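Local coordinates for uncharacterized protein (Bacteroides uniformis, PDB 4JPQ), which is of unknown function but, as a member of carbohydrate-binding family 9, probably binds carbohydrate, at residues Cys14-Pro18 with Thr58-Leu63; Pro18-Pro24 with Leu157-Ile161; Lys177-Phe183 with Phe213-Phe219. All coordinates share one frame; numbering follows the deposited sequence. Where two conformers were deposited one is given.

Interaction 1 of 3, residues Cys14-Pro18 with Thr58-Leu63; sequences CTASP and TGREIL
Thr58 meets Cys14 through its methyl, CG2 standing 3.6 Å from Cys14 SG, a small apolar contact that suits two short side chains. With chi1 at 65° its hydroxyl sits between the backbone N and the carbonyl carbon and faces the other way, into its own turn, where OG1 gives a hydrogen bond of 2.9 Å to Glu61 OE1. That oxygen is met on its anti side, 28° out of the carboxylate plane. The backbone bond from Thr58 N to Glu61 O closes this turn, the beta-hairpin connection between strands 50-57 and 61-70, against which the loop running from strand 6-11 to helix 23-29 is laid. Arg60 folds back over that loop, bent at chi3 (-52°), so that the edge of its guanidinium faces the Ala16-Ser17 peptide. Its NE gives a weak bond to a water that donates to Glu61 OE1 (3.1 Å) and, weakly, to Cys14 O, while NH2 forms a long salt bridge with the same carboxylate oxygen. Glu61, buried, spends its other oxygen on the loop: OE2 accepts from Ser17 OG, modelled very short at a doubtful 2.5 Å, and Ser17 OG is bonded to Lys136 NZ; Arg60 and Lys136 together are likely to favour an ionised carboxylate. Two residues on, Leu63 turns to pure packing, its CD2 lying 3.8 Å from Pro18 CG, where the proline offers a compact apolar ring.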
loop_
_atom_site.group_PDB
_atom_site.type_symbol
_atom_site.label_atom_id
_atom_site.label_comp_id
_atom_site.label_asym_id
_atom_site.label_seq_id
_atom_site.Cartn_x
_atom_site.Cartn_y
_atom_site.Cartn_z
ATOM N N CYS A 14 -16.268 -1.822 -14.054
ATOM C CA CYS A 14 -16.769 -2.987 -13.317
ATOM C C CYS A 14 -18.153 -2.702 -12.800
ATOM O O CYS A 14 -18.305 -1.706 -12.106
ATOM C CB CYS A 14 -15.896 -3.200 -12.086
ATOM S SG CYS A 14 -14.138 -3.340 -12.380
ATOM N N THR A 15 -19.145 -3.545 -13.105
ATOM C CA THR A 15 -20.513 -3.363 -12.555
ATOM C C THR A 15 -20.567 -3.570 -11.032
ATOM O O THR A 15 -21.345 -2.900 -10.349
ATOM C CB THR A 15 -21.551 -4.323 -13.167
ATOM O OG1 THR A 15 -21.126 -5.678 -12.994
ATOM C CG2 THR A 15 -21.771 -4.022 -14.639
ATOM N N ALA A 16 -19.745 -4.497 -10.529
ATOM C CA ALA A 16 -19.684 -4.858 -9.112
ATOM C C ALA A 16 -18.257 -4.753 -8.581
ATOM O O ALA A 16 -17.294 -4.612 -9.335
ATOM C CB ALA A 16 -20.223 -6.273 -8.890
ATOM N N SER A 17 -18.153 -4.836 -7.261
ATOM C CA SER A 17 -16.881 -4.800 -6.566
ATOM C C SER A 17 -16.096 -6.089 -6.873
ATOM O O SER A 17 -16.613 -7.188 -6.634
ATOM C CB SER A 17 -17.113 -4.729 -5.053
ATOM O OG SER A 17 -15.895 -4.800 -4.337
ATOM N N PRO A 18 -14.865 -5.968 -7.405
ATOM C CA PRO A 18 -14.047 -7.152 -7.662
ATOM C C PRO A 18 -13.449 -7.748 -6.388
ATOM O O PRO A 18 -13.181 -7.020 -5.419
ATOM C CB PRO A 18 -12.919 -6.605 -8.527
ATOM C CG PRO A 18 -12.770 -5.211 -8.062
ATOM C CD PRO A 18 -14.165 -4.741 -7.811
ATOM N N THR A 58 -12.180 1.790 -10.092
ATOM C CA THR A 58 -13.503 1.489 -10.608
ATOM C C THR A 58 -14.468 2.672 -10.539
ATOM O O THR A 58 -15.578 2.575 -11.048
ATOM C CB THR A 58 -14.120 0.320 -9.831
ATOM O OG1 THR A 58 -14.345 0.697 -8.469
ATOM C CG2 THR A 58 -13.183 -0.892 -9.877
ATOM N N GLY A 59 -14.064 3.765 -9.897
ATOM C CA GLY A 59 -14.935 4.920 -9.657
ATOM C C GLY A 59 -15.341 4.891 -8.181
ATOM O O GLY A 59 -15.313 5.924 -7.505
ATOM N N ARG A 60 -15.728 3.705 -7.694
ATOM C CA ARG A 60 -16.066 3.461 -6.291
ATOM C C ARG A 60 -14.885 2.876 -5.498
ATOM O O ARG A 60 -14.904 2.948 -4.275
ATOM C CB ARG A 60 -17.249 2.480 -6.171
ATOM C CG ARG A 60 -18.465 2.781 -7.063
ATOM C CD ARG A 60 -19.588 1.766 -6.887
ATOM N NE ARG A 60 -19.112 0.380 -7.043
ATOM C CZ ARG A 60 -19.864 -0.711 -6.885
ATOM N NH1 ARG A 60 -21.171 -0.622 -6.608
ATOM N NH2 ARG A 60 -19.303 -1.913 -7.031
ATOM N N GLU A 61 -13.882 2.281 -6.162
ATOM C CA GLU A 61 -12.777 1.574 -5.468
ATOM C C GLU A 61 -11.409 1.760 -6.107
ATOM O O GLU A 61 -11.320 1.875 -7.324
ATOM C CB GLU A 61 -13.071 0.066 -5.489
ATOM C CG GLU A 61 -14.343 -0.364 -4.768
ATOM C CD GLU A 61 -15.101 -1.425 -5.510
ATOM O OE1 GLU A 61 -15.602 -1.144 -6.624
ATOM O OE2 GLU A 61 -15.193 -2.532 -4.962
ATOM N N ILE A 62 -10.363 1.749 -5.278
ATOM C CA ILE A 62 -8.970 1.805 -5.724
ATOM C C ILE A 62 -8.468 0.365 -5.707
ATOM O O ILE A 62 -8.651 -0.334 -4.706
ATOM C CB ILE A 62 -8.056 2.615 -4.782
ATOM C CG1 ILE A 62 -8.542 4.058 -4.692
ATOM C CG2 ILE A 62 -6.607 2.581 -5.280
ATOM C CD1 ILE A 62 -7.820 4.892 -3.653
ATOM N N LEU A 63 -7.798 -0.027 -6.791
ATOM C CA LEU A 63 -7.256 -1.353 -6.985
ATOM C C LEU A 63 -5.734 -1.275 -6.992
ATOM O O LEU A 63 -5.163 -0.603 -7.853
ATOM C CB LEU A 63 -7.727 -1.893 -8.335
ATOM C CG LEU A 63 -9.227 -1.898 -8.607
ATOM C CD1 LEU A 63 -9.487 -2.509 -9.970
ATOM C CD2 LEU A 63 -9.994 -2.654 -7.533
HETATM O O HOH W 1 -17.456 -0.632 -9.014
#

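Interaction 2 of 3, residues Pro18-Pro24 with Leu157-Ile161; sequences PEGEAVP and LVMVI
Pro18 comes down beside Val160, its carbonyl O 3.9 Å from Val160 CG1 and its ring more loosely placed against the same methyl. At Gly20 the chain draws nearest to the strand: Gly20 O is 3.6 Å from Val158 CG1, and with no side chain at Gly20 its backbone lies against the valine. The same carbonyl accepts a bond from Val23 N (3.1 Å), which closes the turn leading into helix 23-29. Val23 makes contact with both valines. Its CB lies 3.7 Å from Val158 CG1, and CG2, held beside the backbone N by a chi1 of 171°, also reaches Val160 CG2 at 3.8 Å. Pro24 then sets its CD 4.1 Å from Val158 CG2; thus CG1 of Val158 meets Val23 and CG2 meets Pro24, both also touching Gly20 O. With an alanine here in place of Val158 both methyls go, which would probably open a gap facing Val23 and Pro24 and set the start of the helix less firmly on the sheet. Beta-branched valines suit strand 152-162, whose backbone is bonded to strands 61-70 and 136-139; no hydrogen bond crosses to residues 18-24, which implies that van der Waals packing, mostly apolar, joins these two segments.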
loop_
_atom_site.group_PDB
_atom_site.type_symbol
_atom_site.label_atom_id
_atom_site.label_comp_id
_atom_site.label_asym_id
_atom_site.label_seq_id
_atom_site.Cartn_x
_atom_site.Cartn_y
_atom_site.Cartn_z
ATOM N N PRO A 18 -14.865 -5.968 -7.405
ATOM C CA PRO A 18 -14.047 -7.152 -7.662
ATOM C C PRO A 18 -13.449 -7.748 -6.388
ATOM O O PRO A 18 -13.181 -7.020 -5.419
ATOM C CB PRO A 18 -12.919 -6.605 -8.527
ATOM C CG PRO A 18 -12.770 -5.211 -8.062
ATOM C CD PRO A 18 -14.165 -4.741 -7.811
ATOM N N GLU A 19 -13.264 -9.068 -6.408
ATOM C CA GLU A 19 -12.624 -9.795 -5.315
ATOM C C GLU A 19 -11.126 -9.756 -5.579
ATOM O O GLU A 19 -10.700 -9.702 -6.729
ATOM C CB GLU A 19 -13.166 -11.227 -5.208
ATOM C CG GLU A 19 -14.642 -11.275 -4.786
ATOM C CD GLU A 19 -14.925 -10.774 -3.360
ATOM O OE1 GLU A 19 -13.990 -10.633 -2.530
ATOM O OE2 GLU A 19 -16.109 -10.533 -3.048
ATOM N N GLY A 20 -10.340 -9.751 -4.504
ATOM C CA GLY A 20 -8.893 -9.634 -4.588
ATOM C C GLY A 20 -8.196 -10.600 -5.522
ATOM O O GLY A 20 -7.348 -10.162 -6.310
ATOM N N GLU A 21 -8.564 -11.892 -5.438
ATOM C CA GLU A 21 -7.937 -12.947 -6.273
ATOM C C GLU A 21 -8.083 -12.665 -7.774
ATOM O O GLU A 21 -7.177 -12.986 -8.562
ATOM C CB GLU A 21 -8.499 -14.352 -5.951
ATOM C CG GLU A 21 -7.637 -15.519 -6.476
ATOM C CD GLU A 21 -8.245 -16.899 -6.232
ATOM O OE1 GLU A 21 -9.446 -17.079 -6.529
ATOM O OE2 GLU A 21 -7.522 -17.821 -5.777
ATOM N N ALA A 22 -9.199 -12.040 -8.154
ATOM C CA ALA A 22 -9.500 -11.685 -9.543
ATOM C C ALA A 22 -8.817 -10.427 -10.079
ATOM O O ALA A 22 -8.804 -10.230 -11.290
ATOM C CB ALA A 22 -11.005 -11.527 -9.712
ATOM N N VAL A 23 -8.238 -9.597 -9.216
ATOM C CA VAL A 23 -7.664 -8.312 -9.660
ATOM C C VAL A 23 -6.495 -8.393 -10.658
ATOM O O VAL A 23 -6.453 -7.597 -11.586
ATOM C CB VAL A 23 -7.324 -7.399 -8.451
ATOM C CG1 VAL A 23 -6.534 -6.155 -8.833
ATOM C CG2 VAL A 23 -8.604 -6.988 -7.743
ATOM N N PRO A 24 -5.539 -9.316 -10.462
ATOM C CA PRO A 24 -4.407 -9.371 -11.409
ATOM C C PRO A 24 -4.834 -9.610 -12.850
ATOM O O PRO A 24 -4.279 -8.990 -13.772
ATOM C CB PRO A 24 -3.557 -10.519 -10.862
ATOM C CG PRO A 24 -3.794 -10.440 -9.393
ATOM C CD PRO A 24 -5.267 -10.138 -9.272
ATOM N N LEU A 157 0.531 -9.334 -3.801
ATOM C CA LEU A 157 -0.518 -8.896 -2.892
ATOM C C LEU A 157 -1.409 -7.850 -3.535
ATOM O O LEU A 157 -0.912 -7.000 -4.266
ATOM C CB LEU A 157 0.107 -8.345 -1.607
ATOM C CG LEU A 157 -0.846 -7.847 -0.503
ATOM C CD1 LEU A 157 -0.309 -8.199 0.872
ATOM C CD2 LEU A 157 -1.180 -6.360 -0.593
ATOM N N VAL A 158 -2.705 -7.907 -3.190
ATOM C CA VAL A 158 -3.727 -7.037 -3.725
ATOM C C VAL A 158 -4.575 -6.448 -2.625
ATOM O O VAL A 158 -4.888 -7.130 -1.654
ATOM C CB VAL A 158 -4.650 -7.827 -4.674
ATOM C CG1 VAL A 158 -5.941 -7.079 -5.016
ATOM C CG2 VAL A 158 -3.894 -8.175 -5.938
HETATM N N MSE A 159 -4.942 -5.185 -2.814
HETATM C CA MSE A 159 -5.842 -4.462 -1.930
HETATM C C MSE A 159 -6.883 -3.808 -2.800
HETATM O O MSE A 159 -6.542 -3.159 -3.796
HETATM C CB MSE A 159 -5.115 -3.362 -1.140
HETATM C CG MSE A 159 -4.238 -3.928 -0.036
HETATM SE SE MSE A 159 -3.634 -2.463 1.124
HETATM C CE MSE A 159 -1.780 -2.165 0.506
ATOM N N VAL A 160 -8.150 -3.986 -2.439
ATOM C CA VAL A 160 -9.290 -3.329 -3.101
ATOM C C VAL A 160 -9.837 -2.379 -2.023
ATOM O O VAL A 160 -10.455 -2.827 -1.058
ATOM C CB VAL A 160 -10.348 -4.339 -3.553
ATOM C CG1 VAL A 160 -11.505 -3.641 -4.257
ATOM C CG2 VAL A 160 -9.717 -5.382 -4.456
ATOM N N ILE A 161 -9.552 -1.088 -2.166
ATOM C CA ILE A 161 -9.902 -0.074 -1.162
ATOM C C ILE A 161 -11.155 0.705 -1.589
ATOM O O ILE A 161 -11.062 1.560 -2.469
ATOM C CB ILE A 161 -8.709 0.887 -0.935
ATOM C CG1 ILE A 161 -7.485 0.109 -0.434
ATOM C CG2 ILE A 161 -9.069 1.981 0.069
ATOM C CD1 ILE A 161 -6.190 0.896 -0.470
#

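Interaction 3 of 3, residues Lys177-Phe183 with Phe213-Phe219; sequences KTMKGNF and FFGTLSF. With SO4 (sulfate ion), chain F.
Met179 and Leu217 face each other as a hydrogen-bonded antiparallel pair, Leu217 N reaching Met179 O at 2.7 Å and Met179 N returning a bond to Leu217 O. Gly181 and Gly215 repeat the pattern, and Phe219 N gives a last bond of 3.0 Å to Lys177 O. The tight side is the one carrying Met179 and Leu217. Met179 (selenomethionine) has CG beside its backbone N (chi1 -59°) and an extended chain beyond, which brings CG to 3.6 Å from Phe219 CE1 and SE obliquely toward the ring, a Met-aromatic contact. Leu217 CD2 meets the edge of the Phe183 ring at 4.1 Å, and Phe183 in turn stacks on Phe53. At Gly181 the strand is packed on both sides: Phe214 covers it from the side away from Leu217, Gly181 CA lying over one face of the ring, 4.0 Å from the centroid, as a CH-pi contact. The lack of a side chain lets Phe214 and Leu217 both come close to the main chain.

The other face is looser and more exposed. Thr178 CG2 touches Thr216 CG2 at 3.6 Å, and Lys180 bends so that its CE lies 3.6 Å from Thr216 OG1. Thr178 and Lys180 are exposed, and hydroxyls and an amine suit such a face. Lys177 leads away from the ladder and gives a weak bond to a sulfate, probably from the crystallisation liquor, that Gly172 N and Ser173 N also hold.

Strands 178-183 and 215-219, twisted to 134° between their directions, form an antiparallel ladder with an apolar face of Met179 and Leu217 and a more polar one of Thr178, Lys180, Thr216 and Ser218, as in the beta-sandwich of family 9 carbohydrate-binding modules.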
loop_
_atom_site.group_PDB
_atom_site.type_symbol
_atom_site.label_atom_id
_atom_site.label_comp_id
_atom_site.label_asym_id
_atom_site.label_seq_id
_atom_site.Cartn_x
_atom_site.Cartn_y
_atom_site.Cartn_z
ATOM N N LYS A 177 -10.575 12.801 -9.733
ATOM C CA LYS A 177 -9.947 13.418 -8.548
ATOM C C LYS A 177 -8.441 13.354 -8.645
ATOM O O LYS A 177 -7.902 12.539 -9.399
ATOM C CB LYS A 177 -10.396 12.782 -7.223
ATOM C CG LYS A 177 -11.840 13.091 -6.867
ATOM C CD LYS A 177 -12.091 13.033 -5.358
ATOM C CE LYS A 177 -13.523 13.328 -4.973
ATOM N NZ LYS A 177 -14.117 14.519 -5.635
ATOM N N THR A 178 -7.780 14.263 -7.922
ATOM C CA THR A 178 -6.325 14.289 -7.818
ATOM C C THR A 178 -6.001 14.122 -6.328
ATOM O O THR A 178 -6.384 14.972 -5.524
ATOM C CB THR A 178 -5.708 15.588 -8.373
ATOM O OG1 THR A 178 -6.111 15.781 -9.737
ATOM C CG2 THR A 178 -4.188 15.519 -8.323
HETATM N N MSE A 179 -5.354 13.005 -5.970
HETATM C CA MSE A 179 -4.944 12.720 -4.591
HETATM C C MSE A 179 -3.448 12.709 -4.515
HETATM O O MSE A 179 -2.762 12.676 -5.541
HETATM C CB MSE A 179 -5.444 11.359 -4.123
HETATM C CG MSE A 179 -6.962 11.274 -4.195
HETATM SE SE MSE A 179 -7.585 9.672 -3.215
HETATM C CE MSE A 179 -9.487 9.850 -3.666
ATOM N N LYS A 180 -2.939 12.752 -3.284
ATOM C CA LYS A 180 -1.511 12.698 -3.011
ATOM C C LYS A 180 -1.203 11.459 -2.158
ATOM O O LYS A 180 -1.923 11.155 -1.214
ATOM C CB LYS A 180 -1.042 13.993 -2.344
ATOM C CG LYS A 180 -1.359 15.228 -3.194
ATOM C CD LYS A 180 -0.322 16.327 -3.067
ATOM C CE LYS A 180 0.939 15.992 -3.857
ATOM N NZ LYS A 180 2.037 16.951 -3.569
ATOM N N GLY A 181 -0.146 10.736 -2.508
ATOM C CA GLY A 181 0.224 9.540 -1.767
ATOM C C GLY A 181 1.595 8.987 -2.078
ATOM O O GLY A 181 2.372 9.589 -2.828
ATOM N N ASN A 182 1.900 7.845 -1.471
ATOM C CA ASN A 182 3.170 7.157 -1.704
ATOM C C ASN A 182 2.998 5.662 -1.429
ATOM O O ASN A 182 1.998 5.242 -0.801
ATOM C CB ASN A 182 4.272 7.782 -0.822
ATOM C CG ASN A 182 5.673 7.682 -1.427
ATOM O OD1 ASN A 182 5.950 6.857 -2.299
ATOM N ND2 ASN A 182 6.574 8.535 -0.941
ATOM N N PHE A 183 3.961 4.877 -1.915
ATOM C CA PHE A 183 3.938 3.417 -1.780
ATOM C C PHE A 183 5.251 2.966 -1.172
ATOM O O PHE A 183 6.300 3.501 -1.531
ATOM C CB PHE A 183 3.711 2.760 -3.142
ATOM C CG PHE A 183 2.557 3.351 -3.908
ATOM C CD1 PHE A 183 2.734 4.508 -4.664
ATOM C CD2 PHE A 183 1.283 2.773 -3.855
ATOM C CE1 PHE A 183 1.670 5.075 -5.354
ATOM C CE2 PHE A 183 0.221 3.334 -4.555
ATOM C CZ PHE A 183 0.412 4.490 -5.300
ATOM N N PHE A 213 6.345 14.741 1.248
ATOM C CA PHE A 213 7.050 13.936 0.235
ATOM C C PHE A 213 6.192 13.006 -0.615
ATOM O O PHE A 213 6.735 12.294 -1.476
ATOM C CB PHE A 213 8.242 13.215 0.881
ATOM C CG PHE A 213 9.316 14.168 1.311
ATOM C CD1 PHE A 213 10.212 14.681 0.365
ATOM C CD2 PHE A 213 9.401 14.616 2.639
ATOM C CE1 PHE A 213 11.190 15.589 0.739
ATOM C CE2 PHE A 213 10.382 15.523 3.020
ATOM C CZ PHE A 213 11.276 16.012 2.065
ATOM N N PHE A 214 4.865 13.039 -0.418
ATOM C CA PHE A 214 3.957 12.251 -1.252
ATOM C C PHE A 214 3.995 12.721 -2.700
ATOM O O PHE A 214 4.200 13.903 -2.971
ATOM C CB PHE A 214 2.472 12.381 -0.860
ATOM C CG PHE A 214 2.059 11.760 0.459
ATOM C CD1 PHE A 214 2.786 10.762 1.109
ATOM C CD2 PHE A 214 0.809 12.119 0.987
ATOM C CE1 PHE A 214 2.316 10.223 2.307
ATOM C CE2 PHE A 214 0.331 11.569 2.172
ATOM C CZ PHE A 214 1.086 10.618 2.837
ATOM N N GLY A 215 3.750 11.776 -3.607
ATOM C CA GLY A 215 3.653 12.026 -5.040
ATOM C C GLY A 215 2.210 12.350 -5.344
ATOM O O GLY A 215 1.377 12.389 -4.430
ATOM N N THR A 216 1.932 12.566 -6.630
ATOM C CA THR A 216 0.604 12.935 -7.118
ATOM C C THR A 216 -0.051 11.757 -7.839
ATOM O O THR A 216 0.604 11.038 -8.599
ATOM C CB THR A 216 0.694 14.157 -8.047
ATOM O OG1 THR A 216 1.321 15.230 -7.332
ATOM C CG2 THR A 216 -0.697 14.604 -8.527
ATOM N N LEU A 217 -1.348 11.580 -7.589
ATOM C CA LEU A 217 -2.146 10.497 -8.160
ATOM C C LEU A 217 -3.334 11.098 -8.893
ATOM O O LEU A 217 -4.272 11.582 -8.255
ATOM C CB LEU A 217 -2.615 9.563 -7.048
ATOM C CG LEU A 217 -1.515 8.944 -6.178
ATOM C CD1 LEU A 217 -2.150 8.106 -5.076
ATOM C CD2 LEU A 217 -0.538 8.099 -6.978
ATOM N N SER A 218 -3.268 11.082 -10.228
ATOM C CA SER A 218 -4.312 11.629 -11.101
ATOM C C SER A 218 -5.256 10.510 -11.567
ATOM O O SER A 218 -4.923 9.726 -12.457
ATOM C CB SER A 218 -3.684 12.353 -12.297
ATOM O OG SER A 218 -2.804 13.364 -11.837
ATOM N N PHE A 219 -6.431 10.455 -10.946
ATOM C CA PHE A 219 -7.462 9.491 -11.298
ATOM C C PHE A 219 -8.172 9.963 -12.573
ATOM O O PHE A 219 -8.635 11.109 -12.638
ATOM C CB PHE A 219 -8.460 9.308 -10.148
ATOM C CG PHE A 219 -7.860 8.671 -8.917
ATOM C CD1 PHE A 219 -7.172 9.433 -7.971
ATOM C CD2 PHE A 219 -7.983 7.310 -8.694
ATOM C CE1 PHE A 219 -6.625 8.847 -6.836
ATOM C CE2 PHE A 219 -7.432 6.718 -7.563
ATOM C CZ PHE A 219 -6.752 7.488 -6.634
HETATM S S SO4 F . -16.986 13.533 -3.587
HETATM O O1 SO4 F . -15.869 14.312 -3.001
HETATM O O2 SO4 F . -17.929 13.142 -2.514
HETATM O O3 SO4 F . -17.728 14.333 -4.582
HETATM O O4 SO4 F . -16.453 12.329 -4.264
#

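In the fold
All three contacts reach the sheet system, but at different depths. Interaction 2 is buried, mostly apolar packing, seating the approach to helix 23-29 on strand 152-162. Interaction 1, farther from the chain's centre, is partly exposed, so its chemistry mixes a buried carboxylate, a water and an arginine with a little packing. The two share Pro18 and lean on neighbouring strands, Ile62 O probably accepting from Ile161 N and Leu63 packing on Val160. Interaction 3 is different in kind: two strands paired edge to edge through backbone bonds. It is partly buried, one face interior and one more exposed, lies about 20 Å from interaction 2, centre to centre, and meets interaction 1 where Ile62 packs against Phe219.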